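Local coordinates for protein cystatin-2 (Ornithodoros moubata, PDB 3L0R) that inhibits cysteine proteinases, with broad specificity for mammalian cathepsins such as L, S, B, C and H, at residues R16-A21 with Y54-I58. Numbering follows the deposited sequence.
Sequences RFLELA and YKLTI
The Tyr-54 ring takes Leu-20 on one face and Phe-17 at its edge. This is the cystatin fold, an antiparallel sheet wrapped about one long helix; here residues 16-21 of helix 15-25 run at 81° to residues 54-58 of strand 52-66. CD1 of Leu-20 sits 3.8 Å from the centroid of the Tyr-54 ring, only 14° off the ring normal, a clear CH-pi contact. Phe-17 comes in edge on edge: its CE1 lies 3.8 Å from CD1 of Tyr-54, with each contacting atom near the plane of the other's ring. One face of Phe-17 carries the CG of Arg-16, whose guanidinium folds back over CZ of Phe-17 and brings NH2 to the Tyr-54 edge, 4.2 Å from CE1; its NH1 is tied to Glu-14 in a salt bridge. Tyr-54, Leu-56 and Ile-58 all point toward the helix, and Val-44 of strand 34-48 touches both Phe-17 and Leu-56. With CG anti to the carbonyl carbon (chi1 -63°), Tyr-54 presents its ring to Leu-20 and Phe-17 at once. An alanine here is likely to leave the Leu-20 methyl without its aromatic platform and open a gap beside the Phe-17 edge. Further along the strand Leu-56 sends CD1 to CB of Leu-20, 3.9 Å away, and onto the backbone of Ala-21. Helix and strand are nearest, CA to CA, at Ala-21 and Leu-56, 6.9 Å apart, consistent with the small alanine side chain. That same Leu-56 CD1 rests 3.7 Å from the Ala-21 N, an amide already bonded to the O of Phe-17, while CB of Ala-21 meets CG2 of Ile-58 at 4.0 Å.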
loop_
_atom_site.group_PDB
_atom_site.type_symbol
_atom_site.label_atom_id
_atom_site.label_comp_id
_atom_site.label_asym_id
_atom_site.label_seq_id
_atom_site.Cartn_x
_atom_site.Cartn_y
_atom_site.Cartn_z
ATOM N N ARG A 16 -4.884 4.504 -9.270
ATOM C CA ARG A 16 -3.847 5.245 -8.535
ATOM C C ARG A 16 -3.714 4.745 -7.096
ATOM O O ARG A 16 -2.628 4.730 -6.529
ATOM C CB ARG A 16 -4.103 6.767 -8.576
ATOM C CG ARG A 16 -5.442 7.202 -7.966
ATOM C CD ARG A 16 -5.947 8.540 -8.507
ATOM N NE ARG A 16 -5.741 9.651 -7.564
ATOM C CZ ARG A 16 -6.713 10.289 -6.900
ATOM N NH1 ARG A 16 -7.995 9.951 -7.065
ATOM N NH2 ARG A 16 -6.403 11.283 -6.071
ATOM N N PHE A 17 -4.813 4.299 -6.517
ATOM C CA PHE A 17 -4.782 3.838 -5.149
ATOM C C PHE A 17 -4.199 2.441 -5.062
ATOM O O PHE A 17 -3.551 2.098 -4.058
ATOM C CB PHE A 17 -6.174 3.898 -4.528
ATOM C CG PHE A 17 -6.776 5.276 -4.525
ATOM C CD1 PHE A 17 -6.011 6.395 -4.166
ATOM C CD2 PHE A 17 -8.107 5.457 -4.864
ATOM C CE1 PHE A 17 -6.574 7.662 -4.157
ATOM C CE2 PHE A 17 -8.682 6.728 -4.857
ATOM C CZ PHE A 17 -7.919 7.832 -4.503
ATOM N N LEU A 18 -4.403 1.645 -6.112
ATOM C CA LEU A 18 -3.797 0.318 -6.174
ATOM C C LEU A 18 -2.276 0.465 -6.333
ATOM O O LEU A 18 -1.492 -0.238 -5.678
ATOM C CB LEU A 18 -4.421 -0.528 -7.298
ATOM C CG LEU A 18 -3.904 -1.957 -7.475
ATOM C CD1 LEU A 18 -4.064 -2.814 -6.207
ATOM C CD2 LEU A 18 -4.585 -2.596 -8.670
ATOM N N GLU A 19 -1.880 1.398 -7.187
ATOM C CA GLU A 19 -0.484 1.746 -7.377
ATOM C C GLU A 19 0.195 2.121 -6.043
ATOM O O GLU A 19 1.299 1.651 -5.729
ATOM C CB GLU A 19 -0.394 2.897 -8.383
ATOM C CG GLU A 19 0.949 3.055 -9.088
ATOM C CD GLU A 19 0.832 3.828 -10.405
ATOM O OE1 GLU A 19 1.889 4.174 -10.982
ATOM O OE2 GLU A 19 -0.312 4.079 -10.864
ATOM N N LEU A 20 -0.483 2.953 -5.261
ATOM C CA LEU A 20 0.041 3.412 -3.978
ATOM C C LEU A 20 0.111 2.273 -2.951
ATOM O O LEU A 20 1.044 2.208 -2.144
ATOM C CB LEU A 20 -0.798 4.586 -3.449
ATOM C CG LEU A 20 -0.575 5.958 -4.091
ATOM C CD1 LEU A 20 -1.801 6.826 -3.877
ATOM C CD2 LEU A 20 0.648 6.683 -3.563
ATOM N N ALA A 21 -0.885 1.388 -2.999
ATOM C CA ALA A 21 -0.965 0.227 -2.121
ATOM C C ALA A 21 0.217 -0.700 -2.356
ATOM O O ALA A 21 0.844 -1.173 -1.400
ATOM C CB ALA A 21 -2.276 -0.505 -2.304
ATOM N N TYR A 54 -2.563 9.745 1.992
ATOM C CA TYR A 54 -3.437 8.663 1.488
ATOM C C TYR A 54 -3.495 7.620 2.556
ATOM O O TYR A 54 -2.454 7.104 2.984
ATOM C CB TYR A 54 -2.899 8.052 0.200
ATOM C CG TYR A 54 -2.844 9.052 -0.935
ATOM C CD1 TYR A 54 -3.910 9.168 -1.836
ATOM C CD2 TYR A 54 -1.737 9.908 -1.097
ATOM C CE1 TYR A 54 -3.878 10.094 -2.882
ATOM C CE2 TYR A 54 -1.692 10.823 -2.122
ATOM C CZ TYR A 54 -2.764 10.915 -3.007
ATOM O OH TYR A 54 -2.732 11.822 -4.024
ATOM N N LYS A 55 -4.715 7.368 3.031
ATOM C CA LYS A 55 -4.987 6.296 3.978
ATOM C C LYS A 55 -5.704 5.107 3.284
ATOM O O LYS A 55 -6.883 5.173 2.918
ATOM C CB LYS A 55 -5.752 6.835 5.187
ATOM C CG LYS A 55 -6.173 5.755 6.185
ATOM C CD LYS A 55 -5.992 6.209 7.603
ATOM C CE LYS A 55 -7.081 7.145 8.029
ATOM N NZ LYS A 55 -6.678 7.861 9.255
ATOM N N LEU A 56 -4.963 4.017 3.112
ATOM C CA LEU A 56 -5.465 2.852 2.406
ATOM C C LEU A 56 -5.650 1.663 3.338
ATOM O O LEU A 56 -4.704 1.243 4.029
ATOM C CB LEU A 56 -4.524 2.479 1.256
ATOM C CG LEU A 56 -3.842 3.645 0.513
ATOM C CD1 LEU A 56 -2.680 3.134 -0.301
ATOM C CD2 LEU A 56 -4.829 4.443 -0.373
ATOM N N THR A 57 -6.883 1.165 3.373
ATOM C CA THR A 57 -7.233 -0.060 4.032
ATOM C C THR A 57 -7.211 -1.133 2.928
ATOM O O THR A 57 -7.965 -1.082 1.943
ATOM C CB THR A 57 -8.621 0.054 4.722
ATOM O OG1 THR A 57 -8.645 1.223 5.546
ATOM C CG2 THR A 57 -8.919 -1.155 5.602
ATOM N N ILE A 58 -6.288 -2.074 3.083
ATOM C CA ILE A 58 -5.990 -3.057 2.053
ATOM C C ILE A 58 -5.894 -4.451 2.637
ATOM O O ILE A 58 -5.641 -4.623 3.838
ATOM C CB ILE A 58 -4.665 -2.740 1.320
ATOM C CG1 ILE A 58 -3.466 -3.089 2.208
ATOM C CG2 ILE A 58 -4.642 -1.251 0.839
ATOM C CD1 ILE A 58 -2.189 -2.295 1.918
#